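Local structure of kelch-like protein 7 (Homo sapiens, 3II7) at residues A[16-21]-A[37-42]; A[132-137]-A[172-177]; A[189-194]-A[217-222]. The protein serves as the substrate-specific adapter of a CUL3-RBX1 E3 ubiquitin ligase, the piece described here being its kelch-repeat domain. All coordinates share one frame; numbering follows the deposited sequence.

Contact 1 (A[16-21]-A[37-42]). With EDO (1,2-ethanediol), chain B; EDO (1,2-ethanediol), chain M.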
loop_
_atom_site.group_PDB
_atom_site.type_symbol
_atom_site.label_atom_id
_atom_site.label_comp_id
_atom_site.label_asym_id
_atom_site.label_seq_id
_atom_site.Cartn_x
_atom_site.Cartn_y
_atom_site.Cartn_z
ATOM N N ALA A 16 5.709 6.146 7.820
ATOM C CA ALA A 16 5.978 7.381 7.067
ATOM C C ALA A 16 4.847 7.641 6.103
ATOM O O ALA A 16 4.417 6.749 5.373
ATOM C CB ALA A 16 7.268 7.262 6.322
ATOM N N LEU A 17 4.366 8.884 6.110
ATOM C CA LEU A 17 3.269 9.310 5.233
ATOM C C LEU A 17 3.779 10.423 4.335
ATOM O O LEU A 17 4.408 11.375 4.822
ATOM C CB LEU A 17 2.081 9.781 6.051
ATOM C CG LEU A 17 1.269 8.665 6.746
ATOM C CD1 LEU A 17 2.041 8.034 7.867
ATOM C CD2 LEU A 17 -0.057 9.217 7.254
ATOM N N PHE A 18 3.534 10.294 3.031
ATOM C CA PHE A 18 4.015 11.280 2.056
ATOM C C PHE A 18 2.896 11.894 1.288
ATOM O O PHE A 18 2.130 11.179 0.621
ATOM C CB PHE A 18 5.010 10.661 1.099
ATOM C CG PHE A 18 6.268 10.135 1.778
ATOM C CD1 PHE A 18 6.318 8.812 2.261
ATOM C CD2 PHE A 18 7.368 10.959 1.966
ATOM C CE1 PHE A 18 7.443 8.329 2.887
ATOM C CE2 PHE A 18 8.507 10.484 2.589
ATOM C CZ PHE A 18 8.549 9.151 3.054
ATOM N N GLY A 19 2.812 13.230 1.332
ATOM C CA GLY A 19 1.705 13.952 0.728
ATOM C C GLY A 19 2.076 15.226 0.037
ATOM O O GLY A 19 1.253 16.127 -0.048
ATOM N N GLY A 20 3.312 15.316 -0.460
ATOM C CA GLY A 20 3.720 16.466 -1.266
ATOM C C GLY A 20 4.694 17.374 -0.566
ATOM O O GLY A 20 5.437 16.946 0.315
ATOM N N SER A 21 4.700 18.639 -0.977
ATOM C CA SER A 21 5.722 19.587 -0.546
ATOM C C SER A 21 5.211 20.721 0.350
ATOM O O SER A 21 6.004 21.571 0.753
ATOM C CB SER A 21 6.426 20.178 -1.770
ATOM O OG SER A 21 5.489 20.855 -2.598
ATOM N N THR A 37 5.996 13.670 13.347
ATOM C CA THR A 37 7.171 14.490 13.092
ATOM C C THR A 37 7.335 14.787 11.621
ATOM O O THR A 37 7.257 13.892 10.798
ATOM C CB THR A 37 8.455 13.783 13.587
ATOM O OG1 THR A 37 8.300 13.429 14.964
ATOM C CG2 THR A 37 9.672 14.699 13.421
ATOM N N ASP A 38 7.587 16.047 11.296
ATOM C CA ASP A 38 7.759 16.476 9.896
ATOM C C ASP A 38 8.956 15.844 9.154
ATOM O O ASP A 38 10.034 15.679 9.712
ATOM C CB ASP A 38 7.883 17.997 9.822
ATOM C CG ASP A 38 6.601 18.730 10.220
ATOM O OD1 ASP A 38 5.518 18.114 10.325
ATOM O OD2 ASP A 38 6.704 19.958 10.416
ATOM N N ILE A 39 8.714 15.478 7.891
ATOM C CA ILE A 39 9.743 15.099 6.923
ATOM C C ILE A 39 9.748 16.170 5.843
ATOM O O ILE A 39 8.721 16.397 5.194
ATOM C CB ILE A 39 9.409 13.749 6.250
ATOM C CG1 ILE A 39 9.300 12.622 7.286
ATOM C CG2 ILE A 39 10.453 13.383 5.196
ATOM C CD1 ILE A 39 8.696 11.328 6.728
ATOM N N ARG A 40 10.889 16.817 5.628
ATOM C CA ARG A 40 11.014 17.773 4.539
ATOM C C ARG A 40 11.041 17.040 3.202
ATOM O O ARG A 40 11.785 16.077 3.042
ATOM C CB ARG A 40 12.263 18.639 4.707
ATOM C CG ARG A 40 12.180 19.575 5.915
ATOM C CD ARG A 40 13.470 20.318 6.131
ATOM N NE ARG A 40 14.549 19.379 6.465
ATOM C CZ ARG A 40 15.851 19.652 6.446
ATOM N NH1 ARG A 40 16.308 20.868 6.116
ATOM N NH2 ARG A 40 16.709 18.683 6.747
ATOM N N CYS A 41 10.197 17.488 2.266
ATOM C CA CYS A 41 10.075 16.893 0.924
ATOM C C CYS A 41 10.003 18.004 -0.092
ATOM O O CYS A 41 9.093 18.825 -0.025
ATOM C CB CYS A 41 8.817 16.081 0.809
ATOM S SG CYS A 41 8.524 15.324 -0.806
ATOM N N PRO A 42 10.934 18.026 -1.046
ATOM C CA PRO A 42 10.967 19.092 -2.042
ATOM C C PRO A 42 10.220 18.747 -3.355
ATOM O O PRO A 42 10.343 19.469 -4.340
ATOM C CB PRO A 42 12.450 19.209 -2.309
ATOM C CG PRO A 42 12.908 17.793 -2.295
ATOM C CD PRO A 42 12.083 17.116 -1.222
HETATM C C1 EDO B . 6.597 18.053 3.578
HETATM O O1 EDO B . 6.475 17.937 5.018
HETATM C C2 EDO B . 6.975 19.469 3.165
HETATM O O2 EDO B . 8.382 19.722 3.245
HETATM C C1 EDO M . 1.756 21.451 -4.180
HETATM O O1 EDO M . 2.934 21.985 -3.576
HETATM C C2 EDO M . 1.361 20.119 -3.527
HETATM O O2 EDO M . 2.504 19.370 -3.130
#

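Contact 2 (A[132-137]-A[172-177]). With EDO (1,2-ethanediol), chain T; EDO (1,2-ethanediol), chain S.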
loop_
_atom_site.group_PDB
_atom_site.type_symbol
_atom_site.label_atom_id
_atom_site.label_comp_id
_atom_site.label_asym_id
_atom_site.label_seq_id
_atom_site.Cartn_x
_atom_site.Cartn_y
_atom_site.Cartn_z
ATOM N N THR A 132 11.563 -6.691 -16.474
ATOM C CA THR A 132 10.195 -7.158 -16.607
ATOM C C THR A 132 10.107 -8.595 -16.125
ATOM O O THR A 132 10.947 -9.424 -16.470
ATOM C CB THR A 132 9.706 -7.040 -18.053
ATOM O OG1 THR A 132 9.859 -5.681 -18.476
ATOM C CG2 THR A 132 8.238 -7.433 -18.173
ATOM N N LYS A 133 9.107 -8.874 -15.302
ATOM C CA LYS A 133 8.893 -10.198 -14.731
ATOM C C LYS A 133 7.565 -10.751 -15.207
ATOM O O LYS A 133 6.759 -10.012 -15.808
ATOM C CB LYS A 133 8.913 -10.158 -13.191
ATOM C CG LYS A 133 10.139 -9.525 -12.564
ATOM C CD LYS A 133 11.469 -9.985 -13.115
ATOM C CE LYS A 133 11.811 -11.383 -12.767
ATOM N NZ LYS A 133 13.351 -11.609 -12.846
ATOM N N PRO A 134 7.311 -12.062 -14.945
ATOM C CA PRO A 134 6.042 -12.632 -15.380
ATOM C C PRO A 134 4.835 -11.841 -14.897
ATOM O O PRO A 134 4.763 -11.407 -13.746
ATOM C CB PRO A 134 6.076 -14.044 -14.782
ATOM C CG PRO A 134 7.488 -14.396 -14.875
ATOM C CD PRO A 134 8.200 -13.124 -14.440
ATOM N N SER A 135 3.893 -11.666 -15.794
ATOM C CA SER A 135 2.712 -10.867 -15.529
ATOM C C SER A 135 1.754 -11.554 -14.563
ATOM O O SER A 135 1.661 -12.797 -14.530
ATOM C CB SER A 135 1.967 -10.618 -16.828
ATOM O OG SER A 135 2.696 -9.705 -17.641
ATOM N N MET A 136 0.991 -10.752 -13.825
ATOM C CA MET A 136 -0.100 -11.290 -13.008
ATOM C C MET A 136 -1.104 -12.043 -13.853
ATOM O O MET A 136 -1.254 -11.800 -15.063
ATOM C CB MET A 136 -0.845 -10.180 -12.243
ATOM C CG MET A 136 -0.008 -9.447 -11.254
ATOM S SD MET A 136 -0.873 -8.161 -10.346
ATOM C CE MET A 136 -1.330 -6.992 -11.675
ATOM N N LEU A 137 -1.809 -12.942 -13.189
ATOM C CA LEU A 137 -2.882 -13.738 -13.822
ATOM C C LEU A 137 -4.114 -12.873 -14.179
ATOM O O LEU A 137 -4.800 -13.143 -15.177
ATOM C CB LEU A 137 -3.294 -14.891 -12.898
ATOM C CG LEU A 137 -2.174 -15.940 -12.635
ATOM C CD1 LEU A 137 -2.545 -16.879 -11.520
ATOM C CD2 LEU A 137 -1.897 -16.746 -13.896
ATOM N N GLU A 172 -3.669 -13.511 -5.684
ATOM C CA GLU A 172 -2.653 -14.366 -6.270
ATOM C C GLU A 172 -1.311 -14.081 -5.632
ATOM O O GLU A 172 -1.124 -13.015 -5.011
ATOM C CB GLU A 172 -2.616 -14.217 -7.790
ATOM C CG GLU A 172 -2.520 -12.804 -8.310
ATOM C CD GLU A 172 -2.549 -12.745 -9.829
ATOM O OE1 GLU A 172 -1.614 -13.286 -10.447
ATOM O OE2 GLU A 172 -3.521 -12.171 -10.390
ATOM N N VAL A 173 -0.399 -15.049 -5.753
ATOM C CA VAL A 173 0.928 -14.948 -5.088
ATOM C C VAL A 173 2.044 -15.263 -6.071
ATOM O O VAL A 173 1.928 -16.173 -6.898
ATOM C CB VAL A 173 1.013 -15.820 -3.850
ATOM C CG1 VAL A 173 0.840 -17.325 -4.175
ATOM C CG2 VAL A 173 2.325 -15.579 -3.082
ATOM N N TYR A 174 3.107 -14.455 -6.030
ATOM C CA TYR A 174 4.259 -14.620 -6.863
ATOM C C TYR A 174 5.425 -15.092 -5.995
ATOM O O TYR A 174 5.691 -14.515 -4.948
ATOM C CB TYR A 174 4.652 -13.295 -7.469
ATOM C CG TYR A 174 5.920 -13.298 -8.299
ATOM C CD1 TYR A 174 5.910 -13.787 -9.616
ATOM C CD2 TYR A 174 7.130 -12.824 -7.788
ATOM C CE1 TYR A 174 7.035 -13.758 -10.409
ATOM C CE2 TYR A 174 8.281 -12.796 -8.591
ATOM C CZ TYR A 174 8.223 -13.286 -9.893
ATOM O OH TYR A 174 9.340 -13.269 -10.728
ATOM N N ASP A 175 6.108 -16.146 -6.428
ATOM C CA ASP A 175 7.266 -16.638 -5.740
ATOM C C ASP A 175 8.496 -16.268 -6.565
ATOM O O ASP A 175 8.683 -16.786 -7.664
ATOM C CB ASP A 175 7.197 -18.151 -5.581
ATOM C CG ASP A 175 8.355 -18.706 -4.770
ATOM O OD1 ASP A 175 9.340 -17.991 -4.511
ATOM O OD2 ASP A 175 8.268 -19.876 -4.372
ATOM N N PRO A 176 9.341 -15.363 -6.053
ATOM C CA PRO A 176 10.519 -14.987 -6.846
ATOM C C PRO A 176 11.445 -16.167 -7.196
ATOM O O PRO A 176 12.184 -16.094 -8.172
ATOM C CB PRO A 176 11.231 -13.981 -5.945
ATOM C CG PRO A 176 10.156 -13.394 -5.132
ATOM C CD PRO A 176 9.221 -14.531 -4.838
ATOM N N ALA A 177 11.411 -17.219 -6.395
ATOM C CA ALA A 177 12.252 -18.392 -6.630
ATOM C C ALA A 177 11.825 -19.141 -7.881
ATOM O O ALA A 177 12.662 -19.636 -8.611
ATOM C CB ALA A 177 12.224 -19.319 -5.442
HETATM C C1 EDO T . -1.444 -12.426 -19.648
HETATM O O1 EDO T . -0.406 -12.028 -20.555
HETATM C C2 EDO T . -0.922 -12.430 -18.209
HETATM O O2 EDO T . -1.887 -13.030 -17.330
HETATM C C1 EDO S . 12.235 -17.008 -2.105
HETATM O O1 EDO S . 13.144 -18.025 -1.678
HETATM C C2 EDO S . 10.826 -17.382 -1.673
HETATM O O2 EDO S . 10.499 -18.660 -2.196
#

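Contact 3 (A[189-194]-A[217-222])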
loop_
_atom_site.group_PDB
_atom_site.type_symbol
_atom_site.label_atom_id
_atom_site.label_comp_id
_atom_site.label_asym_id
_atom_site.label_seq_id
_atom_site.Cartn_x
_atom_site.Cartn_y
_atom_site.Cartn_z
ATOM N N GLU A 189 -14.743 -10.420 0.556
ATOM C CA GLU A 189 -15.250 -9.178 0.000
ATOM C C GLU A 189 -14.423 -8.787 -1.214
ATOM O O GLU A 189 -13.193 -8.880 -1.176
ATOM C CB GLU A 189 -15.129 -8.067 1.034
ATOM C CG GLU A 189 -16.088 -8.154 2.166
ATOM C CD GLU A 189 -17.521 -7.663 1.838
ATOM O OE1 GLU A 189 -17.778 -7.209 0.721
ATOM O OE2 GLU A 189 -18.368 -7.736 2.735
ATOM N N ALA A 190 -15.079 -8.302 -2.280
ATOM C CA ALA A 190 -14.346 -7.588 -3.319
ATOM C C ALA A 190 -13.874 -6.263 -2.688
ATOM O O ALA A 190 -14.622 -5.646 -1.933
ATOM C CB ALA A 190 -15.231 -7.334 -4.532
ATOM N N ARG A 191 -12.639 -5.842 -2.965
ATOM C CA ARG A 191 -12.062 -4.623 -2.349
ATOM C C ARG A 191 -11.089 -3.983 -3.289
ATOM O O ARG A 191 -10.295 -4.684 -3.927
ATOM C CB ARG A 191 -11.248 -4.917 -1.055
ATOM C CG ARG A 191 -11.928 -5.718 -0.007
ATOM C CD ARG A 191 -10.995 -6.003 1.148
ATOM N NE ARG A 191 -11.670 -6.900 2.079
ATOM C CZ ARG A 191 -12.424 -6.510 3.102
ATOM N NH1 ARG A 191 -12.584 -5.230 3.412
ATOM N NH2 ARG A 191 -13.025 -7.414 3.838
ATOM N N LYS A 192 -11.136 -2.656 -3.339
ATOM C CA LYS A 192 -10.041 -1.837 -3.853
ATOM C C LYS A 192 -9.801 -0.723 -2.843
ATOM O O LYS A 192 -10.646 -0.396 -2.039
ATOM C CB LYS A 192 -10.335 -1.250 -5.220
ATOM C CG LYS A 192 -11.471 -0.188 -5.277
ATOM C CD LYS A 192 -11.623 0.344 -6.689
ATOM C CE LYS A 192 -12.654 1.430 -6.791
ATOM N NZ LYS A 192 -12.559 2.186 -8.103
ATOM N N ASN A 193 -8.621 -0.117 -2.918
ATOM C CA ASN A 193 -8.212 0.935 -1.992
ATOM C C ASN A 193 -8.232 0.529 -0.522
ATOM O O ASN A 193 -8.310 1.388 0.370
ATOM C CB ASN A 193 -9.062 2.224 -2.190
ATOM C CG ASN A 193 -8.962 2.792 -3.586
ATOM O OD1 ASN A 193 -9.978 2.978 -4.262
ATOM N ND2 ASN A 193 -7.735 3.049 -4.039
ATOM N N HIS A 194 -8.088 -0.773 -0.285
ATOM C CA HIS A 194 -8.023 -1.376 1.020
ATOM C C HIS A 194 -6.585 -1.362 1.527
ATOM O O HIS A 194 -5.633 -1.277 0.755
ATOM C CB HIS A 194 -8.515 -2.843 0.978
ATOM C CG HIS A 194 -7.856 -3.694 -0.073
ATOM N ND1 HIS A 194 -8.014 -3.455 -1.409
ATOM C CD2 HIS A 194 -7.113 -4.830 0.018
ATOM C CE1 HIS A 194 -7.352 -4.358 -2.107
ATOM N NE2 HIS A 194 -6.812 -5.220 -1.271
ATOM N N ASN A 217 -15.486 -3.444 6.975
ATOM C CA ASN A 217 -15.101 -4.769 7.418
ATOM C C ASN A 217 -13.659 -5.138 7.073
ATOM O O ASN A 217 -12.941 -4.451 6.285
ATOM C CB ASN A 217 -16.144 -5.838 7.042
ATOM C CG ASN A 217 -16.285 -6.070 5.549
ATOM O OD1 ASN A 217 -15.355 -5.928 4.781
ATOM N ND2 ASN A 217 -17.488 -6.499 5.151
ATOM N N VAL A 218 -13.219 -6.200 7.706
ATOM C CA VAL A 218 -11.827 -6.572 7.772
ATOM C C VAL A 218 -11.734 -8.074 7.720
ATOM O O VAL A 218 -12.490 -8.774 8.383
ATOM C CB VAL A 218 -11.166 -6.049 9.084
ATOM C CG1 VAL A 218 -9.656 -6.469 9.179
ATOM C CG2 VAL A 218 -11.326 -4.510 9.196
ATOM N N GLU A 219 -10.810 -8.579 6.936
ATOM C CA GLU A 219 -10.617 -10.015 6.849
ATOM C C GLU A 219 -9.146 -10.323 6.769
ATOM O O GLU A 219 -8.333 -9.448 6.444
ATOM C CB GLU A 219 -11.361 -10.600 5.640
ATOM C CG GLU A 219 -10.938 -10.034 4.257
ATOM C CD GLU A 219 -11.777 -10.604 3.147
ATOM O OE1 GLU A 219 -11.660 -11.825 2.890
ATOM O OE2 GLU A 219 -12.597 -9.858 2.542
ATOM N N TYR A 220 -8.775 -11.567 7.039
ATOM C CA TYR A 220 -7.376 -11.961 6.859
ATOM C C TYR A 220 -7.246 -13.250 6.074
ATOM O O TYR A 220 -8.152 -14.095 6.063
ATOM C CB TYR A 220 -6.620 -12.099 8.181
ATOM C CG TYR A 220 -7.010 -13.280 9.010
ATOM C CD1 TYR A 220 -6.400 -14.503 8.839
ATOM C CD2 TYR A 220 -7.973 -13.168 9.978
ATOM C CE1 TYR A 220 -6.760 -15.593 9.602
ATOM C CE2 TYR A 220 -8.347 -14.255 10.743
ATOM C CZ TYR A 220 -7.727 -15.452 10.560
ATOM O OH TYR A 220 -8.087 -16.524 11.341
ATOM N N TYR A 221 -6.096 -13.367 5.425
ATOM C CA TYR A 221 -5.718 -14.550 4.683
ATOM C C TYR A 221 -4.835 -15.405 5.557
ATOM O O TYR A 221 -3.764 -14.968 5.987
ATOM C CB TYR A 221 -4.957 -14.165 3.428
ATOM C CG TYR A 221 -4.557 -15.365 2.581
ATOM C CD1 TYR A 221 -5.525 -16.176 2.003
ATOM C CD2 TYR A 221 -3.211 -15.678 2.386
ATOM C CE1 TYR A 221 -5.179 -17.264 1.253
ATOM C CE2 TYR A 221 -2.834 -16.777 1.617
ATOM C CZ TYR A 221 -3.808 -17.577 1.073
ATOM O OH TYR A 221 -3.433 -18.656 0.314
ATOM N N ASP A 222 -5.300 -16.622 5.823
ATOM C CA ASP A 222 -4.530 -17.622 6.547
ATOM C C ASP A 222 -3.620 -18.299 5.550
ATOM O O ASP A 222 -4.064 -19.085 4.692
ATOM C CB ASP A 222 -5.481 -18.621 7.208
ATOM C CG ASP A 222 -4.773 -19.523 8.193
ATOM O OD1 ASP A 222 -3.753 -20.115 7.820
ATOM O OD2 ASP A 222 -5.244 -19.616 9.348
#

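Contact 1 (A[16-21]-A[37-42])
Cys41 turns its SG opposite its own backbone N (chi1 179°), and this puts SG beside the carbonyl oxygen of Gly20. The backbone brings Cys41 CB to the same atom, 3.5 Å from Gly20 O. Ile39 puts CG1 beside its backbone N (chi1 -60°) and extends beyond it, which brings CD1 against both Ala16 and Phe18. Ser21 CA makes a CH...O contact of 3.5 Å to Cys41 O, bent to 131° at the hydrogen. No classical hydrogen bond joins the two segments. Ile39 CD1 reaches the Phe18 ring obliquely, 4.2 Å from CE2. Ile39 CD1 also meets Ala16 CB at 4.3 Å.

An ethanediol, probably from the crystallisation liquor, fits beside the contact. It donates to Ile39 O, and its O2 accepts from Cys41 N at 3.0 Å, nearly straight. A second ethanediol accepts from Ser21 N.

Both segments belong to Kelch 1 and to one blade of the kelch beta-propeller. They leave strands 13-18 and 35-38, and strand 26-30 runs between these two in the sheet. Tyr28 touches Ala16 and Ile39, while Cys26 touches Phe18 and Cys41. From the next blade, Trp82 of strand 81-86 packs on Phe18, Cys41 and Pro42, and strand 57-61 adds Val58 and Ile60 against Phe18.

Contact 2 (A[132-137]-A[172-177])
Glu172 sends its carboxylate across to the backbone of Leu137. Its CG sits between the backbone N and the carbonyl carbon (chi1 51°), and the chain is extended beyond it (chi2 -178°). This carries the carboxylate to the loop at Met136 and Leu137. OE1 accepts from Leu137 N at 2.8 Å, with an angle of 168° at the hydrogen. It uses the syn lone pair, on the side of the other oxygen. The same OE1 lies 3.4 Å from Leu137 CB and 3.7 Å from Met136 CB. OE2 takes the N-H of Thr138 and a salt bridge from Arg140. The carboxylate thus holds successive backbone N-H groups of one loop.

Tyr174 also points toward segment 132-137. Its OH lies 3.7 Å from Lys133 CE and 3.9 Å from Pro134 CD, and its long axis crosses both side chains at about a right angle. Pro134 CD meets the ring obliquely, 4.2 Å from CE1. The charged end of Lys133 pairs with Glu179. Tyr174 also meets Phe120 edge-to-face and touches Trp181.

Asp175 makes an Asx turn. Its OD1 accepts from Ala177 N at 2.9 Å, met from above the carboxylate plane.

The contact joins two neighbouring blades of the kelch beta-propeller. Segment 132-137, in Kelch 3, leaves strand 129-133, an outermost strand of its four-stranded sheet, and Glu172 and Tyr174 lie on an inner strand of the next four-stranded sheet.

Contact 3 (A[189-194]-A[217-222])
Arg191 and Glu219 form a salt bridge between two successive repeats of the kelch beta-propeller. Arg191 comes from the loop between strands 180-184 and 195-199, in Kelch 4. Glu219 lies on strand 218-222, in Kelch 5.

The ionic part is side-on. Arg191 NE and NH2 both point at one oxygen, Glu219 OE2, at 3.1 and 2.8 Å. The oxygen lies near the guanidinium plane, but the carboxylate is turned 81° from that plane. NH2 meets the anti lone pair of OE2. Arg191 is extended from CG to NE, and this brings its head to the strand.

Backbone groups complete the grip on the carboxylate. Glu189 N donates to the syn lone pair of OE2 at 3.0 Å, so three donors share this buried oxygen. OE1 accepts from Ile188 N. Two consecutive N-H groups and the arginine would probably keep Glu219 charged.

Neutral hydrogen bonds to Asn217 hold NH1 and NH2. Arg191 NH2 donates to Asn217 OD1 at 2.9 Å, and NH1 donates to Asn217 O at 3.0 Å. Both acceptors are tilted from the guanidinium plane. NH1 also reaches Gly207 O. These bonds fix the rotation of the head.

Within segment 189-194, Glu189 CB sits over one guanidinium face, 3.3 Å above the plane and offset toward its rim.

Glu189 is bent at chi2 (-79°) and meets the asparagine amide. Asn217 ND2 donates to Glu189 OE2 at 2.9 Å, reaching it from above the carboxylate plane.

From the N terminus, contact 1 comes first. It closes a loop of 15 residues within Kelch 1, joining the ends of two strands of the same sheet. Contact 2 opens only after contact 1 has closed. It spans 34 residues and ties the chain leaving strand 129-133 to an inner strand of the next blade. Contact 3 closes 22 residues, tying the loop after strand 180-184, in Kelch 4, to strand 218-222, in Kelch 5. The three are in series, with no nesting or crossing. Contact 1 lies on the opposite side of the chain's centre from the other two. Contacts 2 and 3 are neighbours, their nearest atoms about 6 Å apart without touching.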